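Local atomic coordinates of ASCH domain (Vibrio cholerae TMA 21, PDB entry 3S9X), a protein that is of unknown function but carries an ASCH domain of the PUA-like clan and probably binds RNA. Residues A[96-101]-A[150-155]; A[77-82]-A[92-97]; A[54-59]-A[114-119]. All blocks are in the same frame, centred on the assembly; numbering follows the deposited sequence.

Contact 1. Residues A[96-101]-A[150-155]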
ATOM      1  N   THR A  96      -6.419  -2.062   7.640  1.00  9.65           N
ATOM      2  CA  THR A  96      -7.496  -1.848   8.580  1.00 11.01           C
ATOM      3  C   THR A  96      -8.854  -1.554   7.905  1.00 10.13           C
ATOM      4  O   THR A  96      -9.873  -1.838   8.503  1.00 11.24           O
ATOM      5  CB  THR A  96      -7.168  -0.713   9.599  1.00 12.23           C
ATOM      6  OG1 THR A  96      -6.932   0.425   8.818  1.00 13.02           O
ATOM      7  CG2 THR A  96      -5.923  -1.074  10.468  1.00 13.44           C
ATOM      8  N   SER A  97      -8.863  -1.138   6.642  1.00 10.49           N
ATOM      9  CA  SER A  97     -10.092  -0.916   5.900  1.00 11.07           C
ATOM     10  C   SER A  97      -9.840  -0.862   4.431  1.00 10.37           C
ATOM     11  O   SER A  97      -8.740  -0.512   3.999  1.00 10.48           O
ATOM     12  CB  SER A  97     -10.802   0.362   6.335  1.00 11.97           C
ATOM     13  OG  SER A  97     -10.139   1.517   5.961  1.00 15.40           O
ATOM     14  N   VAL A  98     -10.846  -1.208   3.656  1.00 10.85           N
ATOM     15  CA  VAL A  98     -10.825  -1.214   2.175  1.00 10.88           C
ATOM     16  C   VAL A  98     -12.165  -0.667   1.682  1.00 10.88           C
ATOM     17  O   VAL A  98     -13.229  -1.013   2.211  1.00 12.50           O
ATOM     18  CB  VAL A  98     -10.575  -2.607   1.627  1.00 11.94           C
ATOM     19  CG1 VAL A  98     -10.581  -2.610   0.096  1.00 13.18           C
ATOM     20  CG2 VAL A  98      -9.288  -3.172   2.112  1.00 12.79           C
ATOM     21  N   SER A  99     -12.115   0.280   0.756  1.00 11.36           N
ATOM     22  CA  SER A  99     -13.345   0.823   0.157  1.00 11.83           C
ATOM     23  C   SER A  99     -13.025   1.370  -1.223  1.00  9.80           C
ATOM     24  O   SER A  99     -11.889   1.237  -1.679  1.00 12.05           O
ATOM     25  CB  SER A  99     -13.912   1.938   1.047  1.00 13.47           C
ATOM     26  OG  SER A  99     -13.128   3.110   0.957  1.00 19.17           O
ATOM     27  N   LYS A 100     -14.064   1.884  -1.890  1.00 11.77           N
ATOM     28  CA  LYS A 100     -13.882   2.443  -3.244  1.00 12.38           C
ATOM     29  C   LYS A 100     -14.381   3.877  -3.367  1.00 12.10           C
ATOM     30  O   LYS A 100     -15.347   4.240  -2.687  1.00 14.74           O
ATOM     31  CB  LYS A 100     -14.594   1.609  -4.312  1.00 13.95           C
ATOM     32  CG  LYS A 100     -14.190   0.160  -4.326  1.00 14.70           C
ATOM     33  CD  LYS A 100     -14.891  -0.635  -5.371  1.00 17.74           C
ATOM     34  CE  LYS A 100     -14.551  -2.080  -5.339  1.00 19.17           C
ATOM     35  NZ  LYS A 100     -15.192  -2.812  -4.186  1.00 20.86           N
ATOM     36  N   CYS A 101     -13.721   4.652  -4.215  1.00 10.95           N
ATOM     37  CA  CYS A 101     -14.261   5.989  -4.578  0.50 10.30           C
ATOM     38  C   CYS A 101     -13.671   6.395  -5.890  1.00 11.09           C
ATOM     39  O   CYS A 101     -12.657   5.878  -6.306  1.00 12.51           O
ATOM     40  CB  CYS A 101     -13.981   7.160  -3.581  0.50  9.58           C
ATOM     41  SG  CYS A 101     -12.228   7.771  -3.653  0.50  9.78           S
ATOM     42  N   VAL A 150      -9.505   1.809  -5.474  1.00 10.55           N
ATOM     43  CA  VAL A 150      -9.587   1.084  -4.232  1.00 10.31           C
ATOM     44  C   VAL A 150      -8.722   1.780  -3.202  1.00  9.85           C
ATOM     45  O   VAL A 150      -7.515   1.983  -3.425  1.00 10.37           O
ATOM     46  CB  VAL A 150      -9.215  -0.419  -4.386  1.00 11.18           C
ATOM     47  CG1 VAL A 150      -9.137  -1.152  -3.032  1.00 13.16           C
ATOM     48  CG2 VAL A 150     -10.174  -1.126  -5.372  1.00 12.69           C
ATOM     49  N   LEU A 151      -9.360   2.169  -2.104  1.00  9.27           N
ATOM     50  CA  LEU A 151      -8.703   2.901  -0.987  1.00  9.62           C
ATOM     51  C   LEU A 151      -8.383   1.894   0.087  1.00  9.90           C
ATOM     52  O   LEU A 151      -9.267   1.113   0.514  1.00 11.70           O
ATOM     53  CB  LEU A 151      -9.654   3.914  -0.413  1.00  9.37           C
ATOM     54  CG  LEU A 151     -10.290   4.919  -1.433  1.00 10.90           C
ATOM     55  CD1 LEU A 151     -11.068   5.979  -0.633  1.00 13.83           C
ATOM     56  CD2 LEU A 151      -9.314   5.596  -2.397  1.00 12.14           C
ATOM     57  N   GLU A 152      -7.135   1.917   0.579  1.00  9.35           N
ATOM     58  CA  GLU A 152      -6.713   1.078   1.706  1.00  9.93           C
ATOM     59  C   GLU A 152      -6.204   1.962   2.843  1.00  9.77           C
ATOM     60  O   GLU A 152      -5.486   2.952   2.589  1.00 12.81           O
ATOM     61  CB  GLU A 152      -5.579   0.147   1.298  1.00 11.83           C
ATOM     62  CG  GLU A 152      -5.960  -0.816   0.247  1.00 13.60           C
ATOM     63  CD  GLU A 152      -4.731  -1.563  -0.363  1.00 13.51           C
ATOM     64  OE1 GLU A 152      -3.959  -2.079   0.438  1.00 18.39           O
ATOM     65  OE2 GLU A 152      -4.697  -1.656  -1.602  1.00 20.56           O
ATOM     66  N   HIS A 153      -6.650   1.692   4.059  1.00  9.67           N
ATOM     67  CA  HIS A 153      -6.068   2.290   5.238  1.00  8.81           C
ATOM     68  C   HIS A 153      -5.288   1.212   5.986  1.00  8.23           C
ATOM     69  O   HIS A 153      -5.659   0.016   5.933  1.00  9.45           O
ATOM     70  CB  HIS A 153      -7.110   2.907   6.126  1.00 11.11           C
ATOM     71  CG  HIS A 153      -7.720   4.159   5.587  1.00 11.47           C
ATOM     72  ND1 HIS A 153      -8.642   4.185   4.584  1.00 14.89           N
ATOM     73  CD2 HIS A 153      -7.538   5.432   5.966  1.00 12.89           C
ATOM     74  CE1 HIS A 153      -9.010   5.446   4.374  1.00 14.96           C
ATOM     75  NE2 HIS A 153      -8.316   6.224   5.155  1.00 16.75           N
ATOM     76  N   PHE A 154      -4.257   1.592   6.714  1.00  8.38           N
ATOM     77  CA  PHE A 154      -3.403   0.633   7.371  1.00  8.04           C
ATOM     78  C   PHE A 154      -2.696   1.294   8.595  1.00  7.82           C
ATOM     79  O   PHE A 154      -2.691   2.515   8.720  1.00  9.67           O
ATOM     80  CB  PHE A 154      -2.412  -0.024   6.392  1.00  8.60           C
ATOM     81  CG  PHE A 154      -1.615   0.970   5.607  1.00  8.94           C
ATOM     82  CD1 PHE A 154      -0.613   1.733   6.159  1.00  9.36           C
ATOM     83  CD2 PHE A 154      -1.916   1.178   4.253  1.00  8.64           C
ATOM     84  CE1 PHE A 154       0.130   2.626   5.344  1.00  8.84           C
ATOM     85  CE2 PHE A 154      -1.215   2.073   3.484  1.00  9.95           C
ATOM     86  CZ  PHE A 154      -0.162   2.777   4.043  1.00 10.60           C
ATOM     87  N   LYS A 155      -2.092   0.417   9.389  1.00  8.27           N
ATOM     88  CA  LYS A 155      -1.381   0.826  10.580  1.00  9.01           C
ATOM     89  C   LYS A 155      -0.086   0.065  10.680  1.00  8.35           C
ATOM     90  O   LYS A 155      -0.031  -1.101  10.301  1.00  8.52           O
ATOM     91  CB  LYS A 155      -2.213   0.626  11.820  1.00 10.15           C
ATOM     92  CG  LYS A 155      -2.492  -0.800  12.170  1.00 11.56           C
ATOM     93  CD  LYS A 155      -3.386  -1.049  13.379  1.00 16.12           C
ATOM     94  CE  LYS A 155      -3.664  -2.507  13.648  1.00 18.19           C
ATOM     95  NZ  LYS A 155      -4.603  -2.697  14.808  1.00 26.96           N
TER
HETATM   96  O   HOH W   1     -10.221   2.327   3.156  1.00 18.86           O
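Val98 sets its CG1 methyl against that of Val150, the two CG1 atoms 3.7 Å apart. Segments 96-101 and 150-155, of strands 89-102 and 148-158, are antiparallel neighbours in the central mixed sheet of this ASCH domain, and a classic beta bulge interrupts their pairing where Thr96 and Ser97 both face His153. Past the bulge the ladder is regular: Ser99 and Leu151 exchange two backbone bonds, Leu151 N to Ser99 O measuring 2.7 Å. At the bulge His153 O takes a nearly straight bond from Thr96 N (2.8 Å, 175°) and only a weak one from Ser97 N.

Side chains alternate between the faces. Val98 and Val150 lie on one, each with CG1 anti to its own backbone N, and these branches meet obliquely; beta-branched valine suits an extended backbone and presents a compact apolar surface. At the bulged end the Thr96 CG2 methyl rests across the aliphatic chain of Lys155 at about a right angle.

Ser97, Ser99, Leu151 and His153 share the other face, where short serines lie beside bulkier partners: Leu151 CB and CD1 lie next to Ser99 OG. One water joins Ser97, Leu151 and His153: it lies in the plane of the imidazole at its edge, bonded to His153 ND1 (2.8 Å) and Ser97 OG, and donates to Leu151 O at 3.1 Å.

Contact 2. Residues A[77-82]-A[92-97]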
ATOM      1  N   GLY A  77      -6.780  -6.981   7.514  1.00  9.92           N
ATOM      2  CA  GLY A  77      -5.975  -7.932   8.258  1.00  8.73           C
ATOM      3  C   GLY A  77      -4.729  -8.430   7.515  1.00  9.91           C
ATOM      4  O   GLY A  77      -3.840  -9.110   8.102  1.00 10.23           O
ATOM      5  N   HIS A  78      -4.597  -8.119   6.216  1.00  9.05           N
ATOM      6  CA  HIS A  78      -3.374  -8.380   5.494  1.00  8.25           C
ATOM      7  C   HIS A  78      -2.157  -7.713   6.174  1.00  7.44           C
ATOM      8  O   HIS A  78      -2.251  -6.546   6.540  1.00  8.97           O
ATOM      9  CB  HIS A  78      -3.536  -7.835   4.057  1.00  9.69           C
ATOM     10  CG  HIS A  78      -2.332  -8.051   3.206  1.00  9.26           C
ATOM     11  ND1 HIS A  78      -2.111  -9.215   2.490  1.00 10.05           N
ATOM     12  CD2 HIS A  78      -1.322  -7.216   2.855  1.00  8.48           C
ATOM     13  CE1 HIS A  78      -0.995  -9.092   1.794  1.00  8.94           C
ATOM     14  NE2 HIS A  78      -0.502  -7.881   1.982  1.00  9.71           N
ATOM     15  N   LEU A  79      -1.031  -8.414   6.173  1.00  8.05           N
ATOM     16  CA  LEU A  79       0.229  -7.846   6.583  1.00  7.93           C
ATOM     17  C   LEU A  79       1.165  -7.692   5.373  1.00  7.78           C
ATOM     18  O   LEU A  79       1.381  -8.604   4.615  1.00  9.55           O
ATOM     19  CB  LEU A  79       0.953  -8.782   7.569  1.00  7.29           C
ATOM     20  CG  LEU A  79       0.291  -8.958   8.920  1.00  9.55           C
ATOM     21  CD1 LEU A  79       1.050 -10.014   9.749  1.00 10.54           C
ATOM     22  CD2 LEU A  79       0.274  -7.625   9.672  1.00 10.35           C
ATOM     23  N   GLN A  80       1.710  -6.488   5.264  1.00  7.68           N
ATOM     24  CA  GLN A  80       2.718  -6.188   4.260  1.00  7.41           C
ATOM     25  C   GLN A  80       4.019  -5.789   4.996  1.00  7.12           C
ATOM     26  O   GLN A  80       4.024  -4.825   5.791  1.00  7.97           O
ATOM     27  CB  GLN A  80       2.318  -5.094   3.285  1.00  8.06           C
ATOM     28  CG  GLN A  80       3.380  -4.703   2.327  1.00  7.78           C
ATOM     29  CD  GLN A  80       3.037  -3.631   1.345  1.00  8.57           C
ATOM     30  OE1 GLN A  80       1.845  -3.354   1.120  1.00 11.65           O
ATOM     31  NE2 GLN A  80       4.078  -3.017   0.724  1.00 10.10           N
ATOM     32  N   VAL A  81       5.107  -6.468   4.636  1.00  6.75           N
ATOM     33  CA  VAL A  81       6.411  -6.004   4.959  1.00  8.19           C
ATOM     34  C   VAL A  81       6.704  -4.881   3.972  1.00  6.71           C
ATOM     35  O   VAL A  81       6.829  -5.127   2.757  1.00  8.28           O
ATOM     36  CB  VAL A  81       7.517  -7.103   4.930  1.00  8.74           C
ATOM     37  CG1 VAL A  81       8.852  -6.471   5.264  1.00 10.55           C
ATOM     38  CG2 VAL A  81       7.114  -8.291   5.831  1.00 10.59           C
ATOM     39  N   VAL A  82       6.839  -3.681   4.497  1.00  7.33           N
ATOM     40  CA  VAL A  82       7.165  -2.453   3.710  1.00  6.50           C
ATOM     41  C   VAL A  82       8.659  -2.372   3.613  1.00  6.95           C
ATOM     42  O   VAL A  82       9.335  -2.201   4.621  1.00  8.02           O
ATOM     43  CB  VAL A  82       6.544  -1.203   4.340  1.00  7.82           C
ATOM     44  CG1 VAL A  82       6.918   0.058   3.517  1.00 10.27           C
ATOM     45  CG2 VAL A  82       5.036  -1.383   4.566  1.00  8.84           C
ATOM     46  N   ILE A  92       6.286  -3.128   9.152  1.00  7.12           N
ATOM     47  CA  ILE A  92       5.221  -4.009   8.741  1.00  6.64           C
ATOM     48  C   ILE A  92       3.889  -3.253   8.993  1.00  6.37           C
ATOM     49  O   ILE A  92       3.703  -2.733  10.105  1.00  7.96           O
ATOM     50  CB  ILE A  92       5.209  -5.385   9.469  1.00  8.05           C
ATOM     51  CG1 ILE A  92       6.577  -6.030   9.337  1.00  8.14           C
ATOM     52  CG2 ILE A  92       4.098  -6.297   8.935  1.00  8.97           C
ATOM     53  CD1 ILE A  92       6.743  -7.392   9.996  1.00  9.27           C
ATOM     54  N   ILE A  93       2.998  -3.295   8.011  1.00  7.04           N
ATOM     55  CA  ILE A  93       1.704  -2.702   8.110  1.00  7.69           C
ATOM     56  C   ILE A  93       0.609  -3.733   8.068  1.00  7.54           C
ATOM     57  O   ILE A  93       0.804  -4.804   7.467  1.00  8.57           O
ATOM     58  CB  ILE A  93       1.472  -1.608   7.092  1.00  7.41           C
ATOM     59  CG1 ILE A  93       1.530  -2.132   5.652  1.00  8.36           C
ATOM     60  CG2 ILE A  93       2.387  -0.400   7.299  1.00  8.23           C
ATOM     61  CD1 ILE A  93       1.200  -1.183   4.530  1.00 10.12           C
ATOM     62  N   GLU A  94      -0.537  -3.424   8.708  1.00  7.65           N
ATOM     63  CA  GLU A  94      -1.722  -4.293   8.726  1.00  8.15           C
ATOM     64  C   GLU A  94      -2.850  -3.435   8.137  1.00  7.98           C
ATOM     65  O   GLU A  94      -3.111  -2.296   8.573  1.00  9.12           O
ATOM     66  CB  GLU A  94      -2.121  -4.692  10.165  1.00  8.74           C
ATOM     67  CG  GLU A  94      -3.305  -5.635  10.182  1.00  8.98           C
ATOM     68  CD  GLU A  94      -3.590  -6.164  11.541  1.00 12.60           C
ATOM     69  OE1 GLU A  94      -2.673  -6.375  12.357  1.00 13.86           O
ATOM     70  OE2 GLU A  94      -4.786  -6.514  11.751  1.00 17.98           O
ATOM     71  N   ILE A  95      -3.499  -3.963   7.109  1.00  8.07           N
ATOM     72  CA  ILE A  95      -4.647  -3.314   6.506  0.50  8.31           C
ATOM     73  C   ILE A  95      -5.815  -3.250   7.499  1.00  9.42           C
ATOM     74  O   ILE A  95      -6.199  -4.282   8.034  1.00  9.63           O
ATOM     75  CB  ILE A  95      -5.050  -4.013   5.202  0.50  8.60           C
ATOM     76  CG1 ILE A  95      -3.909  -3.876   4.174  0.50  9.95           C
ATOM     77  CG2 ILE A  95      -6.432  -3.437   4.685  0.50  7.26           C
ATOM     78  CD1 ILE A  95      -4.169  -4.379   2.735  0.50 11.57           C
ATOM     79  N   THR A  96      -6.419  -2.062   7.640  1.00  9.65           N
ATOM     80  CA  THR A  96      -7.496  -1.848   8.580  1.00 11.01           C
ATOM     81  C   THR A  96      -8.854  -1.554   7.905  1.00 10.13           C
ATOM     82  O   THR A  96      -9.873  -1.838   8.503  1.00 11.24           O
ATOM     83  CB  THR A  96      -7.168  -0.713   9.599  1.00 12.23           C
ATOM     84  OG1 THR A  96      -6.932   0.425   8.818  1.00 13.02           O
ATOM     85  CG2 THR A  96      -5.923  -1.074  10.468  1.00 13.44           C
ATOM     86  N   SER A  97      -8.863  -1.138   6.642  1.00 10.49           N
ATOM     87  CA  SER A  97     -10.092  -0.916   5.900  1.00 11.07           C
ATOM     88  C   SER A  97      -9.840  -0.862   4.431  1.00 10.37           C
ATOM     89  O   SER A  97      -8.740  -0.512   3.999  1.00 10.48           O
ATOM     90  CB  SER A  97     -10.802   0.362   6.335  1.00 11.97           C
ATOM     91  OG  SER A  97     -10.139   1.517   5.961  1.00 15.40           O
TER
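Gly77 and Ile95 are joined by a nearly straight bond, Gly77 N to Ile95 O at 2.8 Å and 171°, just before strand 79-83 begins. The backbone of Gly77, at phi 90°, would press a CB against the preceding carbonyl, which is why glycine suits the place. Along the hairpin three more bonds follow: Ile95 N gives to His78 O in the carbonyl plane (2.9 Å), and Gln80 and Ile93 form a hydrogen-bonded pair in which each N-H meets the other's carbonyl. Several of these oxygens also receive a CA-H contact, as His78 O does from Glu94 CA at 3.2 Å.

The polar side chains find their partners beyond the two segments. Both imidazole nitrogens of His78 are used, ND1 with Ser31 OG and NE2 with Ser33 OG; Gln80 NE2 gives to Asp35 O, and Glu94 OE1 pairs with Tyr29 OH. Carbon parts of Gln80 and Glu94 serve the contact itself. Gln80 lies side by side with Ile93, and Leu79 brings CD2 to within 3.8 Å of Glu94 CB.

Ile93 has CG1 between its backbone N and carbonyl carbon (chi1 63°), which carries the branch toward Val82, whose CG2 it meets at 3.7 Å, the side chains nearly perpendicular. Strands 79-83 and 89-102 thus form an antiparallel beta hairpin in the mixed sheet of the PUA-like ASCH fold, with helix 41-52 packed on the Ile93 face through Ile51 and helix 8-19 on the face of Ile92 and Leu79.

Contact 3. Residues A[54-59]-A[114-119]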
ATOM      1  N   GLY A  54       4.236   6.981  10.847  1.00 10.68           N
ATOM      2  CA  GLY A  54       2.827   7.237  11.038  1.00 11.28           C
ATOM      3  C   GLY A  54       2.250   8.393  10.258  1.00 11.27           C
ATOM      4  O   GLY A  54       1.114   8.797  10.505  1.00 11.44           O
ATOM      5  N   GLU A  55       3.028   8.942   9.329  1.00 10.16           N
ATOM      6  CA  GLU A  55       2.550  10.016   8.490  1.00 10.95           C
ATOM      7  C   GLU A  55       1.751   9.575   7.248  1.00 11.44           C
ATOM      8  O   GLU A  55       0.868  10.282   6.793  1.00 12.60           O
ATOM      9  CB  GLU A  55       3.740  10.848   8.047  1.00 12.10           C
ATOM     10  CG  GLU A  55       4.433  11.655   9.080  1.00 17.21           C
ATOM     11  CD  GLU A  55       3.578  12.877   9.317  1.00 22.75           C
ATOM     12  OE1 GLU A  55       3.556  13.834   8.452  1.00 26.35           O
ATOM     13  OE2 GLU A  55       2.876  12.809  10.342  1.00 32.68           O
ATOM     14  N   LYS A  56       2.049   8.387   6.739  1.00  9.84           N
ATOM     15  CA  LYS A  56       1.343   7.801   5.606  1.00  7.97           C
ATOM     16  C   LYS A  56       0.624   6.596   6.171  1.00  8.00           C
ATOM     17  O   LYS A  56       1.246   5.670   6.672  1.00  8.82           O
ATOM     18  CB  LYS A  56       2.273   7.426   4.459  1.00  8.13           C
ATOM     19  CG  LYS A  56       1.569   6.614   3.352  1.00  8.98           C
ATOM     20  CD  LYS A  56       2.351   6.513   2.080  1.00  8.67           C
ATOM     21  CE  LYS A  56       1.501   6.063   0.912  1.00 11.22           C
ATOM     22  NZ  LYS A  56       0.686   7.247   0.470  1.00 13.16           N
ATOM     23  N   ARG A  57      -0.720   6.666   6.098  1.00  8.48           N
ATOM     24  CA  ARG A  57      -1.595   5.662   6.734  1.00  8.14           C
ATOM     25  C   ARG A  57      -2.629   5.131   5.752  1.00  7.49           C
ATOM     26  O   ARG A  57      -3.587   4.449   6.146  1.00  8.86           O
ATOM     27  CB  ARG A  57      -2.287   6.311   7.959  1.00 10.29           C
ATOM     28  CG  ARG A  57      -1.328   6.859   9.001  1.00 12.88           C
ATOM     29  CD  ARG A  57      -2.105   7.452  10.170  1.00 14.63           C
ATOM     30  NE  ARG A  57      -2.958   8.586   9.749  1.00 14.66           N
ATOM     31  CZ  ARG A  57      -2.553   9.824   9.470  1.00 16.37           C
ATOM     32  NH1 ARG A  57      -3.466  10.713   9.048  1.00 20.53           N
ATOM     33  NH2 ARG A  57      -1.262  10.191   9.636  1.00 17.22           N
ATOM     34  N   ALA A  58      -2.440   5.409   4.451  1.00  8.14           N
ATOM     35  CA  ALA A  58      -3.418   5.005   3.427  1.00  9.08           C
ATOM     36  C   ALA A  58      -2.689   5.001   2.103  1.00  8.64           C
ATOM     37  O   ALA A  58      -1.619   5.613   1.916  1.00  9.37           O
ATOM     38  CB  ALA A  58      -4.608   5.945   3.402  1.00 10.71           C
ATOM     39  N   SER A  59      -3.280   4.303   1.160  1.00  8.63           N
ATOM     40  CA  SER A  59      -2.842   4.234  -0.223  1.00  8.38           C
ATOM     41  C   SER A  59      -4.004   3.918  -1.113  1.00  8.56           C
ATOM     42  O   SER A  59      -5.057   3.550  -0.618  1.00  8.94           O
ATOM     43  CB  SER A  59      -1.759   3.209  -0.362  1.00 10.91           C
ATOM     44  OG  SER A  59      -2.210   1.888  -0.209  1.00 15.68           O
ATOM     45  N   GLU A 114      -2.893   9.843   3.114  1.00  9.06           N
ATOM     46  CA  GLU A 114      -1.816   9.314   2.279  1.00  8.93           C
ATOM     47  C   GLU A 114      -0.479   9.973   2.630  1.00  9.08           C
ATOM     48  O   GLU A 114       0.571   9.368   2.424  1.00 10.59           O
ATOM     49  CB  GLU A 114      -2.098   9.440   0.809  1.00  9.57           C
ATOM     50  CG  GLU A 114      -3.165   8.481   0.246  1.00 10.63           C
ATOM     51  CD  GLU A 114      -2.743   7.812  -1.051  1.00 10.89           C
ATOM     52  OE1 GLU A 114      -3.514   7.836  -2.013  1.00 12.95           O
ATOM     53  OE2 GLU A 114      -1.575   7.294  -1.084  1.00 11.61           O
ATOM     54  N   GLY A 115      -0.503  11.201   3.131  1.00  9.36           N
ATOM     55  CA  GLY A 115       0.610  11.827   3.842  1.00  9.75           C
ATOM     56  C   GLY A 115       1.820  12.261   3.080  1.00  9.78           C
ATOM     57  O   GLY A 115       2.863  12.547   3.671  1.00 11.00           O
ATOM     58  N   GLU A 116       1.723  12.319   1.742  1.00  8.61           N
ATOM     59  CA  GLU A 116       2.868  12.692   0.874  1.00  9.77           C
ATOM     60  C   GLU A 116       2.914  14.191   0.545  1.00  9.18           C
ATOM     61  O   GLU A 116       1.898  14.927   0.625  1.00 10.30           O
ATOM     62  CB  GLU A 116       2.856  11.835  -0.392  1.00  9.79           C
ATOM     63  CG  GLU A 116       3.080  10.339  -0.135  1.00  9.29           C
ATOM     64  CD  GLU A 116       2.939   9.545  -1.409  1.00 11.18           C
ATOM     65  OE1 GLU A 116       3.850   9.669  -2.243  1.00 15.71           O
ATOM     66  OE2 GLU A 116       1.969   8.755  -1.515  1.00 13.58           O
ATOM     67  N   GLY A 117       4.115  14.651   0.206  1.00 10.44           N
ATOM     68  CA  GLY A 117       4.313  16.081  -0.090  1.00 11.87           C
ATOM     69  C   GLY A 117       3.804  16.947   1.034  1.00 10.96           C
ATOM     70  O   GLY A 117       4.070  16.721   2.196  1.00 11.91           O
ATOM     71  N   ASP A 118       3.057  17.995   0.675  1.00 11.57           N
ATOM     72  CA  ASP A 118       2.523  18.894   1.653  1.00 10.80           C
ATOM     73  C   ASP A 118       1.159  18.455   2.183  1.00 11.43           C
ATOM     74  O   ASP A 118       0.493  19.220   2.851  1.00 12.26           O
ATOM     75  CB  ASP A 118       2.417  20.299   1.021  1.00 12.11           C
ATOM     76  CG  ASP A 118       1.475  20.412  -0.131  1.00 14.13           C
ATOM     77  OD1 ASP A 118       0.835  19.441  -0.508  1.00 13.16           O
ATOM     78  OD2 ASP A 118       1.289  21.543  -0.626  1.00 16.64           O
ATOM     79  N   LYS A 119       0.778  17.233   1.821  1.00 10.66           N
ATOM     80  CA  LYS A 119      -0.478  16.605   2.276  1.00 11.17           C
ATOM     81  C   LYS A 119      -1.741  17.121   1.635  1.00 11.11           C
ATOM     82  O   LYS A 119      -2.837  16.735   2.005  1.00 13.25           O
ATOM     83  CB  LYS A 119      -0.605  16.516   3.821  1.00 13.42           C
ATOM     84  CG  LYS A 119       0.557  15.769   4.411  1.00 14.25           C
ATOM     85  CD  LYS A 119       0.316  15.464   5.865  1.00 15.99           C
ATOM     86  CE  LYS A 119       1.505  14.792   6.577  1.00 17.96           C
ATOM     87  NZ  LYS A 119       1.124  14.442   7.988  1.00 20.49           N
TER
HETATM   88  O   HOH W   2      -0.711  12.321   7.490  1.00 14.32           O
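Lys56 and Glu114 lie side by side and point the same way, bringing the Lys56 ammonium to the Glu114 carboxylate. NZ meets OE2 of Glu114 on its anti lone pair at 2.7 Å, and it also bonds Glu114 O (2.9 Å), so one residue holds it twice. Glu116 comes in at a slant to Lys56 and offers OE2 at 2.8 Å, again from the anti side but with NZ 28° out of the carboxylate plane. The lysine chain stays extended until its last torsion, which turns at 77° and swings NZ in among these acceptors. Two carboxylates probably stabilise its charge; Trp124 NE1 holds the other oxygen of Glu114.

At the outer end the extended Lys119 approaches Glu55 at about a right angle, its NZ above the carboxylate plane. The modelled 2.5 Å from Lys119 NZ to Glu55 OE1 is unusually short for a salt bridge, and its exact value is doubtful. A water accepts from Lys119 NZ and donates to Glu55 O.

Between the Lys56 cluster and the Glu55-Lys119 bridge, Gly115 passes close to segment 54-59, CA 3.3 Å from Glu55 O; a CB would clash there. The Lys56-Glu114-Glu116 salt-bridge network joins the turn before strand 58-62 to the C-terminal end of helix 108-114 and the loop after it, at the edge of the ASCH domain's sheet.

All three contacts belong to one mixed sheet and its borders, within the ASCH domain. Strand 89-102 is shared: it pairs with 79-83 in contact 2 and with 148-158 in contact 1, whose centres are 11 Å apart; Thr96 and Ser97 lie in both ranges, though they touch the partner segment only in contact 1. Strand 148-158 in turn neighbours 58-62, where Glu152 N and Ser59 O probably bond, linking contacts 1 and 3, whose centres are 13 Å apart. Contacts 2 and 3 do not touch, their centres being 15 Å apart. Along the chain contact 2 is nested inside the loop that contact 3 closes, while contacts 1 and 3 alternate, so residues distant in sequence are brought together in one sheet.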